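PDB 6HVG: alternansucrase, which belongs to glycoside hydrolase family 70, pairing a calcium-binding, TIM-barrel-type catalytic region with repeats of the choline-binding, cell-wall-binding kind. Local coordinates for residues A[391-396]-A[483-488]; A[610-615]-A[1144-1149]; A[834-839]-A[1064-1069]. All blocks are in the same frame, centred on the assembly; numbering follows the deposited sequence.

Interaction 1. Residues A[391-396]-A[483-488]; sequences PHNAAK and VIQTAI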
ATOM      1  N   PRO A 391      -6.110  46.456 -23.668  1.00 59.44           N
ATOM      2  CA  PRO A 391      -5.209  46.291 -24.816  1.00 61.81           C
ATOM      3  C   PRO A 391      -3.739  46.083 -24.445  1.00 60.45           C
ATOM      4  O   PRO A 391      -3.013  45.467 -25.214  1.00 60.34           O
ATOM      5  CB  PRO A 391      -5.368  47.595 -25.624  1.00 63.06           C
ATOM      6  CG  PRO A 391      -6.041  48.545 -24.718  1.00 62.95           C
ATOM      7  CD  PRO A 391      -6.776  47.764 -23.675  1.00 62.27           C
ATOM      8  N   HIS A 392      -3.312  46.611 -23.299  1.00 59.25           N
ATOM      9  CA  HIS A 392      -1.932  46.450 -22.839  1.00 62.87           C
ATOM     10  C   HIS A 392      -1.673  45.032 -22.289  1.00 63.04           C
ATOM     11  O   HIS A 392      -0.667  44.418 -22.614  1.00 62.84           O
ATOM     12  CB  HIS A 392      -1.581  47.503 -21.776  1.00 66.68           C
ATOM     13  CG  HIS A 392      -1.735  48.926 -22.241  1.00 71.25           C
ATOM     14  ND1 HIS A 392      -1.419  49.341 -23.520  1.00 75.96           N
ATOM     15  CD2 HIS A 392      -2.158  50.036 -21.588  1.00 70.97           C
ATOM     16  CE1 HIS A 392      -1.655  50.635 -23.639  1.00 75.14           C
ATOM     17  NE2 HIS A 392      -2.097  51.083 -22.479  1.00 74.63           N
ATOM     18  N   ASN A 393      -2.579  44.514 -21.461  1.00 62.20           N
ATOM     19  CA  ASN A 393      -2.423  43.191 -20.875  1.00 58.78           C
ATOM     20  C   ASN A 393      -2.827  42.049 -21.796  1.00 60.47           C
ATOM     21  O   ASN A 393      -2.558  40.898 -21.480  1.00 63.48           O
ATOM     22  CB  ASN A 393      -3.214  43.059 -19.574  1.00 58.23           C
ATOM     23  CG  ASN A 393      -2.525  43.722 -18.389  1.00 60.86           C
ATOM     24  OD1 ASN A 393      -1.298  43.830 -18.340  1.00 68.35           O
ATOM     25  ND2 ASN A 393      -3.312  44.165 -17.431  1.00 59.71           N
ATOM     26  N   ALA A 394      -3.414  42.337 -22.950  1.00 60.90           N
ATOM     27  CA  ALA A 394      -3.776  41.285 -23.893  1.00 58.03           C
ATOM     28  C   ALA A 394      -2.539  40.565 -24.421  1.00 59.63           C
ATOM     29  O   ALA A 394      -1.426  41.090 -24.403  1.00 61.94           O
ATOM     30  CB  ALA A 394      -4.573  41.864 -25.046  1.00 57.70           C
ATOM     31  N   ALA A 395      -2.749  39.348 -24.899  1.00 63.77           N
ATOM     32  CA  ALA A 395      -1.677  38.542 -25.448  1.00 65.07           C
ATOM     33  C   ALA A 395      -1.124  39.186 -26.712  1.00 64.93           C
ATOM     34  O   ALA A 395      -1.895  39.655 -27.552  1.00 63.36           O
ATOM     35  CB  ALA A 395      -2.193  37.141 -25.743  1.00 65.50           C
ATOM     36  N   LYS A 396       0.206  39.204 -26.815  1.00 64.37           N
ATOM     37  CA  LYS A 396       0.914  39.685 -28.001  1.00 66.02           C
ATOM     38  C   LYS A 396       0.550  38.850 -29.208  1.00 62.66           C
ATOM     39  O   LYS A 396       0.480  39.349 -30.321  1.00 61.17           O
ATOM     40  CB  LYS A 396       2.435  39.599 -27.780  1.00 67.97           C
ATOM     41  CG  LYS A 396       3.310  40.067 -28.943  1.00 68.54           C
ATOM     42  CD  LYS A 396       3.233  41.566 -29.153  1.00 70.78           C
ATOM     43  CE  LYS A 396       4.078  42.001 -30.341  1.00 72.71           C
ATOM     44  NZ  LYS A 396       3.879  43.447 -30.650  1.00 72.06           N
ATOM     45  N   VAL A 483      -3.772  47.135  -8.876  1.00 61.15           N
ATOM     46  CA  VAL A 483      -2.851  47.679  -7.871  1.00 63.23           C
ATOM     47  C   VAL A 483      -1.802  46.622  -7.495  1.00 63.34           C
ATOM     48  O   VAL A 483      -0.661  46.966  -7.229  1.00 71.07           O
ATOM     49  CB  VAL A 483      -3.534  48.274  -6.602  1.00 61.42           C
ATOM     50  CG1 VAL A 483      -4.585  49.275  -6.994  1.00 61.60           C
ATOM     51  CG2 VAL A 483      -4.148  47.213  -5.726  1.00 66.19           C
ATOM     52  N   ILE A 484      -2.172  45.342  -7.513  1.00 61.55           N
ATOM     53  CA  ILE A 484      -1.205  44.249  -7.343  1.00 62.20           C
ATOM     54  C   ILE A 484      -0.270  44.147  -8.543  1.00 62.91           C
ATOM     55  O   ILE A 484       0.926  43.907  -8.368  1.00 65.15           O
ATOM     56  CB  ILE A 484      -1.893  42.877  -7.129  1.00 63.22           C
ATOM     57  CG1 ILE A 484      -2.697  42.860  -5.820  1.00 64.22           C
ATOM     58  CG2 ILE A 484      -0.876  41.740  -7.116  1.00 62.62           C
ATOM     59  CD1 ILE A 484      -1.855  42.835  -4.559  1.00 67.82           C
ATOM     60  N   GLN A 485      -0.794  44.343  -9.754  1.00 63.20           N
ATOM     61  CA  GLN A 485       0.060  44.312 -10.946  1.00 64.16           C
ATOM     62  C   GLN A 485       1.128  45.395 -10.870  1.00 63.68           C
ATOM     63  O   GLN A 485       2.298  45.138 -11.138  1.00 66.37           O
ATOM     64  CB  GLN A 485      -0.751  44.462 -12.244  1.00 63.63           C
ATOM     65  CG  GLN A 485       0.126  44.583 -13.493  1.00 63.88           C
ATOM     66  CD  GLN A 485      -0.647  44.503 -14.797  1.00 66.22           C
ATOM     67  OE1 GLN A 485      -1.856  44.291 -14.801  1.00 64.23           O
ATOM     68  NE2 GLN A 485       0.058  44.676 -15.915  1.00 72.00           N
ATOM     69  N   THR A 486       0.711  46.604 -10.505  1.00 63.15           N
ATOM     70  CA  THR A 486       1.621  47.722 -10.351  1.00 64.40           C
ATOM     71  C   THR A 486       2.718  47.316  -9.336  1.00 65.62           C
ATOM     72  O   THR A 486       3.909  47.347  -9.635  1.00 65.42           O
ATOM     73  CB  THR A 486       0.845  49.003  -9.938  1.00 62.66           C
ATOM     74  OG1 THR A 486       0.073  49.462 -11.054  1.00 60.39           O
ATOM     75  CG2 THR A 486       1.793  50.120  -9.473  1.00 62.13           C
ATOM     76  N   ALA A 487       2.302  46.876  -8.160  1.00 64.72           N
ATOM     77  CA  ALA A 487       3.245  46.467  -7.122  1.00 63.20           C
ATOM     78  C   ALA A 487       4.194  45.394  -7.604  1.00 64.46           C
ATOM     79  O   ALA A 487       5.354  45.382  -7.212  1.00 70.23           O
ATOM     80  CB  ALA A 487       2.495  45.991  -5.887  1.00 61.18           C
ATOM     81  N   ILE A 488       3.698  44.481  -8.431  1.00 63.22           N
ATOM     82  CA  ILE A 488       4.537  43.444  -8.989  1.00 62.96           C
ATOM     83  C   ILE A 488       5.641  44.049  -9.850  1.00 68.61           C
ATOM     84  O   ILE A 488       6.806  43.659  -9.742  1.00 76.64           O
ATOM     85  CB  ILE A 488       3.719  42.410  -9.799  1.00 62.53           C
ATOM     86  CG1 ILE A 488       2.973  41.478  -8.839  1.00 63.16           C
ATOM     87  CG2 ILE A 488       4.626  41.553 -10.701  1.00 60.92           C
ATOM     88  CD1 ILE A 488       1.880  40.660  -9.492  1.00 62.20           C
TER
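Asn393 and Gln485 reach for each other from opposite directions and meet amide to amide; no other pair of residues touches between 391-396 and 483-488. Both links are hydrogen bonds between side chains. Gln485 NE2 donates to Asn393 OD1 over 2.9 Å, with an N-H...O angle of 158°, and Asn393 ND2 returns a bond of 3.0 Å to Gln485 OE1, somewhat more bent. Each donor lies in the plane of the carbonyl it approaches, on a lone pair, and together the two bonds close an eight-membered ring like that of an amide dimer. The two amide planes are turned 30° from each other, so OD1 stays close to the amide plane of Gln485 while OE1 is more tilted from that of Asn393.

The backbones stay far apart, with Asn393 CA and Gln485 CA separated by 10.3 Å. Gln485 spans most of that gap: CG is anti to the backbone N (chi1 174°) and the chain runs on extended, projecting the amide straight out from helix 474-495. The shorter Asn393 is the last helical residue of 390-393, and the chain leaves helical geometry at Ala394.

Packing around the bridge comes from elsewhere in the chain. Trp428 of strand 427-430 touches both side chains, while Thr442 lies against Asn393 and Met441 against Gln485. Where the short helix ends, Asn393 O is hydrogen-bonded to Tyr416 OH.

Both amides are buried, and each gives the other one N-H and takes one on its oxygen. The link therefore ties a short helix to a long one with directional bonds between neutral groups, and brings no net charge into the interior.

Interaction 2. Residues A[610-615]-A[1144-1149]; sequences NDNANF and ALHKNG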
ATOM      1  N   ASN A 610      31.467  -9.846 -25.684  1.00 68.61           N
ATOM      2  CA  ASN A 610      31.885 -10.892 -24.770  1.00 65.66           C
ATOM      3  C   ASN A 610      30.764 -11.942 -24.643  1.00 64.99           C
ATOM      4  O   ASN A 610      29.889 -11.833 -23.785  1.00 71.09           O
ATOM      5  CB  ASN A 610      32.248 -10.298 -23.398  1.00 63.39           C
ATOM      6  CG  ASN A 610      32.782 -11.348 -22.422  1.00 63.00           C
ATOM      7  OD1 ASN A 610      32.716 -12.541 -22.686  1.00 58.27           O
ATOM      8  ND2 ASN A 610      33.245 -10.907 -21.274  1.00 63.77           N
ATOM      9  N   ASP A 611      30.805 -12.975 -25.476  1.00 64.27           N
ATOM     10  CA  ASP A 611      29.760 -14.011 -25.474  1.00 63.52           C
ATOM     11  C   ASP A 611      29.646 -14.820 -24.173  1.00 61.05           C
ATOM     12  O   ASP A 611      28.728 -15.647 -24.043  1.00 57.51           O
ATOM     13  CB  ASP A 611      29.953 -14.962 -26.660  1.00 66.47           C
ATOM     14  CG  ASP A 611      29.591 -14.321 -27.998  1.00 71.51           C
ATOM     15  OD1 ASP A 611      29.243 -13.116 -28.042  1.00 69.77           O
ATOM     16  OD2 ASP A 611      29.656 -15.047 -29.011  1.00 79.84           O
ATOM     17  N   ASN A 612      30.545 -14.575 -23.217  1.00 58.40           N
ATOM     18  CA  ASN A 612      30.430 -15.181 -21.895  1.00 62.43           C
ATOM     19  C   ASN A 612      29.906 -14.259 -20.801  1.00 56.41           C
ATOM     20  O   ASN A 612      29.867 -14.629 -19.632  1.00 52.26           O
ATOM     21  CB  ASN A 612      31.777 -15.756 -21.481  1.00 72.35           C
ATOM     22  CG  ASN A 612      31.978 -17.164 -21.989  1.00 82.02           C
ATOM     23  OD1 ASN A 612      32.656 -17.377 -23.004  1.00 85.13           O
ATOM     24  ND2 ASN A 612      31.386 -18.146 -21.282  1.00 82.27           N
ATOM     25  N   ALA A 613      29.485 -13.063 -21.177  1.00 55.07           N
ATOM     26  CA  ALA A 613      28.957 -12.111 -20.215  1.00 50.38           C
ATOM     27  C   ALA A 613      27.452 -11.886 -20.415  1.00 47.83           C
ATOM     28  O   ALA A 613      26.966 -10.772 -20.238  1.00 48.05           O
ATOM     29  CB  ALA A 613      29.742 -10.811 -20.325  1.00 49.34           C
ATOM     30  N   ASN A 614      26.726 -12.945 -20.775  1.00 46.26           N
ATOM     31  CA  ASN A 614      25.292 -12.863 -21.089  1.00 46.03           C
ATOM     32  C   ASN A 614      24.403 -13.513 -20.038  1.00 46.98           C
ATOM     33  O   ASN A 614      24.732 -14.558 -19.514  1.00 52.39           O
ATOM     34  CB  ASN A 614      24.996 -13.551 -22.425  1.00 46.09           C
ATOM     35  CG  ASN A 614      25.499 -12.770 -23.618  1.00 48.61           C
ATOM     36  OD1 ASN A 614      25.835 -11.595 -23.514  1.00 53.90           O
ATOM     37  ND2 ASN A 614      25.537 -13.415 -24.764  1.00 48.29           N
ATOM     38  N   PHE A 615      23.270 -12.902 -19.722  1.00 47.80           N
ATOM     39  CA  PHE A 615      22.319 -13.496 -18.769  1.00 47.42           C
ATOM     40  C   PHE A 615      21.778 -14.800 -19.364  1.00 46.79           C
ATOM     41  O   PHE A 615      21.653 -14.917 -20.577  1.00 46.40           O
ATOM     42  CB  PHE A 615      21.157 -12.522 -18.471  1.00 44.76           C
ATOM     43  CG  PHE A 615      21.502 -11.389 -17.523  1.00 43.07           C
ATOM     44  CD1 PHE A 615      21.592 -11.607 -16.145  1.00 43.04           C
ATOM     45  CD2 PHE A 615      21.674 -10.105 -17.992  1.00 42.00           C
ATOM     46  CE1 PHE A 615      21.881 -10.577 -15.277  1.00 41.10           C
ATOM     47  CE2 PHE A 615      21.953  -9.067 -17.130  1.00 42.79           C
ATOM     48  CZ  PHE A 615      22.065  -9.304 -15.766  1.00 43.67           C
ATOM     49  N   ALA A1144      32.312 -14.421 -14.367  1.00 49.63           N
ATOM     50  CA  ALA A1144      32.797 -15.103 -13.195  1.00 46.65           C
ATOM     51  C   ALA A1144      31.839 -16.201 -12.746  1.00 50.29           C
ATOM     52  O   ALA A1144      32.272 -17.256 -12.246  1.00 54.28           O
ATOM     53  CB  ALA A1144      33.045 -14.116 -12.065  1.00 44.42           C
ATOM     54  N   LEU A1145      30.539 -15.967 -12.889  1.00 49.87           N
ATOM     55  CA  LEU A1145      29.560 -16.989 -12.512  1.00 49.76           C
ATOM     56  C   LEU A1145      29.574 -18.136 -13.509  1.00 50.39           C
ATOM     57  O   LEU A1145      29.405 -19.268 -13.113  1.00 50.14           O
ATOM     58  CB  LEU A1145      28.168 -16.390 -12.388  1.00 48.55           C
ATOM     59  CG  LEU A1145      27.987 -15.393 -11.249  1.00 48.46           C
ATOM     60  CD1 LEU A1145      26.766 -14.526 -11.475  1.00 46.04           C
ATOM     61  CD2 LEU A1145      27.903 -16.112  -9.907  1.00 49.21           C
ATOM     62  N   HIS A1146      29.801 -17.852 -14.789  1.00 52.30           N
ATOM     63  CA  HIS A1146      29.941 -18.913 -15.791  1.00 54.70           C
ATOM     64  C   HIS A1146      31.238 -19.716 -15.628  1.00 54.86           C
ATOM     65  O   HIS A1146      31.221 -20.933 -15.721  1.00 53.04           O
ATOM     66  CB  HIS A1146      29.851 -18.341 -17.207  1.00 55.63           C
ATOM     67  CG  HIS A1146      28.514 -17.751 -17.531  1.00 53.42           C
ATOM     68  ND1 HIS A1146      28.350 -16.753 -18.466  1.00 51.22           N
ATOM     69  CD2 HIS A1146      27.283 -18.005 -17.025  1.00 50.10           C
ATOM     70  CE1 HIS A1146      27.069 -16.438 -18.539  1.00 49.01           C
ATOM     71  NE2 HIS A1146      26.403 -17.178 -17.670  1.00 47.01           N
ATOM     72  N   LYS A1147      32.347 -19.039 -15.372  1.00 58.29           N
ATOM     73  CA  LYS A1147      33.589 -19.714 -14.997  1.00 65.38           C
ATOM     74  C   LYS A1147      33.410 -20.671 -13.787  1.00 64.12           C
ATOM     75  O   LYS A1147      34.140 -21.651 -13.674  1.00 69.87           O
ATOM     76  CB  LYS A1147      34.702 -18.690 -14.717  1.00 71.59           C
ATOM     77  CG  LYS A1147      35.390 -18.142 -15.964  1.00 80.90           C
ATOM     78  CD  LYS A1147      36.618 -19.002 -16.311  1.00 89.95           C
ATOM     79  CE  LYS A1147      37.386 -18.534 -17.555  1.00 92.52           C
ATOM     80  NZ  LYS A1147      36.798 -19.043 -18.826  1.00 91.77           N
ATOM     81  N   ASN A1148      32.454 -20.388 -12.901  1.00 61.35           N
ATOM     82  CA  ASN A1148      32.123 -21.290 -11.790  1.00 59.40           C
ATOM     83  C   ASN A1148      30.813 -22.067 -11.986  1.00 58.84           C
ATOM     84  O   ASN A1148      30.208 -22.543 -11.006  1.00 58.64           O
ATOM     85  CB  ASN A1148      32.064 -20.527 -10.475  1.00 59.29           C
ATOM     86  CG  ASN A1148      33.399 -19.961 -10.069  1.00 59.61           C
ATOM     87  OD1 ASN A1148      34.012 -20.411  -9.095  1.00 62.65           O
ATOM     88  ND2 ASN A1148      33.858 -18.966 -10.806  1.00 59.55           N
ATOM     89  N   GLY A1149      30.401 -22.222 -13.247  1.00 56.57           N
ATOM     90  CA  GLY A1149      29.295 -23.107 -13.622  1.00 53.44           C
ATOM     91  C   GLY A1149      27.948 -22.711 -13.070  1.00 50.91           C
ATOM     92  O   GLY A1149      27.081 -23.546 -12.873  1.00 51.38           O
TER
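His1146 turns CG anti to its own carbonyl carbon (chi1 -65°), which swings the imidazole off the last turn of helix 1135-1147 and onto the backbone of Asn612 and Asn614. Its ND1 donates to Asn612 O at 2.9 Å, in a bond bent to 145° at the hydrogen. The donor stands above the carbonyl plane, 44° out of it, and so is not on a lone pair. Farther round the same ring edge, CE1 lies 3.2 Å from Asn614 O, which sits in the ring plane. NE2, the second ring nitrogen, is hydrogen-bonded to Asp616 OD2, just beyond the loop; that carboxylate would be expected to favour a protonated ring. Side chain against side chain there is little, the Asn612 amide coming no nearer than 4.4 Å from its ND2 to His1146 CB.

The loop 610-615 leads into strand 617-620 of the parallel barrel, and helix 1135-1147 leads into the adjacent strand 1151-1156, so the histidine clasps the approaches to two neighbouring barrel strands. Asn612 is presented by a type I turn from Asn610 to Ala613, and Asn610 OD1 accepts from Asn612 N (3.0 Å) in an Asx turn. Across the contact the helix ends in a Schellman motif with Gly1149 as C-prime residue: Gly1149 N bonds to His1146 O, and Met1150 N to Leu1145 O. Asn1148 folds back as well, its ND2 bonding to Ala1144 O at 2.7 Å. The Asn614 amide turns away from helix 1135-1147, and its ND2 is hydrogen-bonded to Ser605 OG.

Interaction 3. Residues A[834-839]-A[1064-1069]; sequences GQYMEK and NVVIAT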
ATOM      1  N   GLY A 834      23.766  -1.977   4.932  1.00 56.16           N
ATOM      2  CA  GLY A 834      25.169  -1.688   4.824  1.00 56.28           C
ATOM      3  C   GLY A 834      25.701  -2.240   3.528  1.00 56.98           C
ATOM      4  O   GLY A 834      25.005  -2.284   2.520  1.00 53.42           O
ATOM      5  N   GLN A 835      26.944  -2.691   3.575  1.00 60.84           N
ATOM      6  CA  GLN A 835      27.701  -3.057   2.393  1.00 58.73           C
ATOM      7  C   GLN A 835      27.446  -4.505   1.986  1.00 56.05           C
ATOM      8  O   GLN A 835      27.069  -5.328   2.811  1.00 57.28           O
ATOM      9  CB  GLN A 835      29.181  -2.834   2.688  1.00 61.33           C
ATOM     10  CG  GLN A 835      29.509  -1.371   2.881  1.00 63.57           C
ATOM     11  CD  GLN A 835      29.453  -0.594   1.587  1.00 63.60           C
ATOM     12  OE1 GLN A 835      28.878   0.479   1.527  1.00 63.86           O
ATOM     13  NE2 GLN A 835      30.069  -1.132   0.546  1.00 65.70           N
ATOM     14  N   TYR A 836      27.653  -4.811   0.709  1.00 54.64           N
ATOM     15  CA  TYR A 836      27.345  -6.144   0.183  1.00 53.43           C
ATOM     16  C   TYR A 836      28.273  -7.165   0.786  1.00 55.01           C
ATOM     17  O   TYR A 836      29.487  -7.021   0.700  1.00 57.51           O
ATOM     18  CB  TYR A 836      27.453  -6.183  -1.345  1.00 52.77           C
ATOM     19  CG  TYR A 836      26.939  -7.471  -1.967  1.00 52.25           C
ATOM     20  CD1 TYR A 836      25.604  -7.832  -1.874  1.00 51.28           C
ATOM     21  CD2 TYR A 836      27.791  -8.331  -2.643  1.00 51.58           C
ATOM     22  CE1 TYR A 836      25.139  -8.998  -2.438  1.00 48.26           C
ATOM     23  CE2 TYR A 836      27.326  -9.499  -3.221  1.00 48.18           C
ATOM     24  CZ  TYR A 836      26.003  -9.828  -3.111  1.00 47.57           C
ATOM     25  OH  TYR A 836      25.545 -10.995  -3.671  1.00 48.62           O
ATOM     26  N   MET A 837      27.692  -8.187   1.412  1.00 58.79           N
ATOM     27  CA  MET A 837      28.445  -9.250   2.066  1.00 60.76           C
ATOM     28  C   MET A 837      29.361  -8.736   3.176  1.00 62.87           C
ATOM     29  O   MET A 837      30.406  -9.322   3.438  1.00 64.39           O
ATOM     30  CB  MET A 837      29.241 -10.036   1.017  1.00 62.88           C
ATOM     31  CG  MET A 837      28.640 -11.393   0.720  1.00 64.80           C
ATOM     32  SD  MET A 837      29.302 -12.138  -0.790  1.00 59.62           S
ATOM     33  CE  MET A 837      27.689 -12.437  -1.516  1.00 66.26           C
ATOM     34  N   GLU A 838      28.965  -7.643   3.828  1.00 64.62           N
ATOM     35  CA  GLU A 838      29.812  -7.020   4.848  1.00 68.61           C
ATOM     36  C   GLU A 838      29.977  -7.903   6.064  1.00 65.57           C
ATOM     37  O   GLU A 838      31.061  -7.950   6.665  1.00 68.58           O
ATOM     38  CB  GLU A 838      29.249  -5.669   5.308  1.00 73.36           C
ATOM     39  CG  GLU A 838      30.167  -4.947   6.291  1.00 79.97           C
ATOM     40  CD  GLU A 838      29.860  -3.474   6.432  1.00 85.22           C
ATOM     41  OE1 GLU A 838      28.718  -3.144   6.828  1.00 89.97           O
ATOM     42  OE2 GLU A 838      30.771  -2.657   6.154  1.00 88.78           O
ATOM     43  N   LYS A 839      28.889  -8.561   6.449  1.00 60.31           N
ATOM     44  CA  LYS A 839      28.879  -9.372   7.636  1.00 62.07           C
ATOM     45  C   LYS A 839      27.850 -10.478   7.499  1.00 59.86           C
ATOM     46  O   LYS A 839      26.716 -10.210   7.178  1.00 59.10           O
ATOM     47  CB  LYS A 839      28.563  -8.505   8.859  1.00 65.98           C
ATOM     48  CG  LYS A 839      28.821  -9.212  10.188  1.00 72.94           C
ATOM     49  CD  LYS A 839      28.277  -8.434  11.374  1.00 75.48           C
ATOM     50  CE  LYS A 839      28.361  -9.256  12.650  1.00 77.52           C
ATOM     51  NZ  LYS A 839      27.624  -8.592  13.762  1.00 77.48           N
ATOM     52  N   ASN A1064      28.628  -6.170  -7.577  1.00 53.19           N
ATOM     53  CA  ASN A1064      29.042  -6.995  -8.716  1.00 53.61           C
ATOM     54  C   ASN A1064      30.559  -7.246  -8.788  1.00 58.19           C
ATOM     55  O   ASN A1064      31.005  -8.255  -9.351  1.00 56.32           O
ATOM     56  CB  ASN A1064      28.528  -6.383 -10.025  1.00 52.60           C
ATOM     57  CG  ASN A1064      27.011  -6.439 -10.149  1.00 51.61           C
ATOM     58  OD1 ASN A1064      26.323  -7.141  -9.398  1.00 51.22           O
ATOM     59  ND2 ASN A1064      26.479  -5.694 -11.113  1.00 54.54           N
ATOM     60  N   VAL A1065      31.345  -6.330  -8.224  1.00 60.21           N
ATOM     61  CA  VAL A1065      32.776  -6.559  -8.048  1.00 58.07           C
ATOM     62  C   VAL A1065      32.961  -7.682  -7.037  1.00 54.71           C
ATOM     63  O   VAL A1065      33.648  -8.669  -7.304  1.00 57.41           O
ATOM     64  CB  VAL A1065      33.505  -5.280  -7.582  1.00 60.26           C
ATOM     65  CG1 VAL A1065      34.942  -5.590  -7.173  1.00 60.39           C
ATOM     66  CG2 VAL A1065      33.477  -4.213  -8.682  1.00 61.28           C
ATOM     67  N   VAL A1066      32.301  -7.546  -5.895  1.00 52.51           N
ATOM     68  CA  VAL A1066      32.335  -8.581  -4.851  1.00 51.67           C
ATOM     69  C   VAL A1066      31.863  -9.944  -5.376  1.00 50.22           C
ATOM     70  O   VAL A1066      32.485 -10.948  -5.081  1.00 51.16           O
ATOM     71  CB  VAL A1066      31.534  -8.163  -3.595  1.00 48.50           C
ATOM     72  CG1 VAL A1066      31.432  -9.298  -2.596  1.00 48.07           C
ATOM     73  CG2 VAL A1066      32.204  -6.970  -2.929  1.00 49.67           C
ATOM     74  N   ILE A1067      30.792  -9.983  -6.163  1.00 48.61           N
ATOM     75  CA  ILE A1067      30.284 -11.252  -6.698  1.00 47.73           C
ATOM     76  C   ILE A1067      31.365 -11.945  -7.528  1.00 49.98           C
ATOM     77  O   ILE A1067      31.528 -13.162  -7.422  1.00 50.87           O
ATOM     78  CB  ILE A1067      28.973 -11.069  -7.509  1.00 47.11           C
ATOM     79  CG1 ILE A1067      27.811 -10.697  -6.581  1.00 47.73           C
ATOM     80  CG2 ILE A1067      28.581 -12.339  -8.259  1.00 48.18           C
ATOM     81  CD1 ILE A1067      26.611 -10.095  -7.292  1.00 46.44           C
ATOM     82  N   ALA A1068      32.124 -11.181  -8.316  1.00 50.59           N
ATOM     83  CA  ALA A1068      33.209 -11.743  -9.112  1.00 52.00           C
ATOM     84  C   ALA A1068      34.311 -12.376  -8.246  1.00 54.70           C
ATOM     85  O   ALA A1068      34.711 -13.510  -8.508  1.00 57.03           O
ATOM     86  CB  ALA A1068      33.798 -10.690 -10.032  1.00 52.04           C
ATOM     87  N   THR A1069      34.786 -11.674  -7.223  1.00 54.50           N
ATOM     88  CA  THR A1069      35.812 -12.252  -6.350  1.00 58.70           C
ATOM     89  C   THR A1069      35.278 -13.487  -5.597  1.00 59.35           C
ATOM     90  O   THR A1069      36.023 -14.434  -5.380  1.00 64.43           O
ATOM     91  CB  THR A1069      36.422 -11.228  -5.352  1.00 59.95           C
ATOM     92  OG1 THR A1069      35.455 -10.876  -4.357  1.00 62.23           O
ATOM     93  CG2 THR A1069      36.900  -9.952  -6.066  1.00 61.94           C
TER
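Tyr836 packs its ring against Val1066 and Ile1067 of helix 1063-1075, and this is the tight part of the contact. With CG anti to the backbone N (chi1 -171°), the ring extends from the loop toward the helix. Val1066 CG1 meets the ring edge close to its plane, 3.8 Å from Tyr836 CD2. Ile1067 approaches obliquely, with CG1 3.6 Å from Tyr836 CE2 and CD1 3.9 Å from Tyr836 OH. That hydroxyl is buried and hydrogen-bonded to Gly1048 O, just past barrel strand 1045-1047, while Tyr826 lies nearly parallel to the ring.

Tyr836 and Met837 are the central pair of a type II turn from Gln835 to Glu838, in the loop between helices 826-829 and 844-857. Helix 1063-1075 belongs to the outer layer of the TIM-type barrel, and the turn packs against its flank. Met837, which takes the positive-phi place of the turn, adds a single, smaller contact on the partly exposed side, its SD 4.0 Å from Val1066 CG1. Beyond it Glu838 and Lys839 run out into solvent without touching 1064-1069. On the exposed helix surface Thr1069 OG1 turns back to donate to Val1066 O.

How the interactions relate
Interactions 2 and 3 lie within one barrel and share its outer layer: helices 1063-1075 and 1135-1147 pack side by side, Ala1144 CB lying 3.8 Å from Ala1068 CA, and interaction 3 is nested in the chain loop closed by interaction 2. Interaction 1 stands apart, its nearest atoms about 49 Å from interaction 3 and about 53 Å from interaction 2. Chemistry does not simply follow depth. The buried contact, interaction 1, is wholly polar and joins side chain to side chain; the surface contact, interaction 2, pairs a side chain with loop carbonyls; interaction 3, partly buried, is apolar, the Tyr836 hydroxyl bonding outside the two segments.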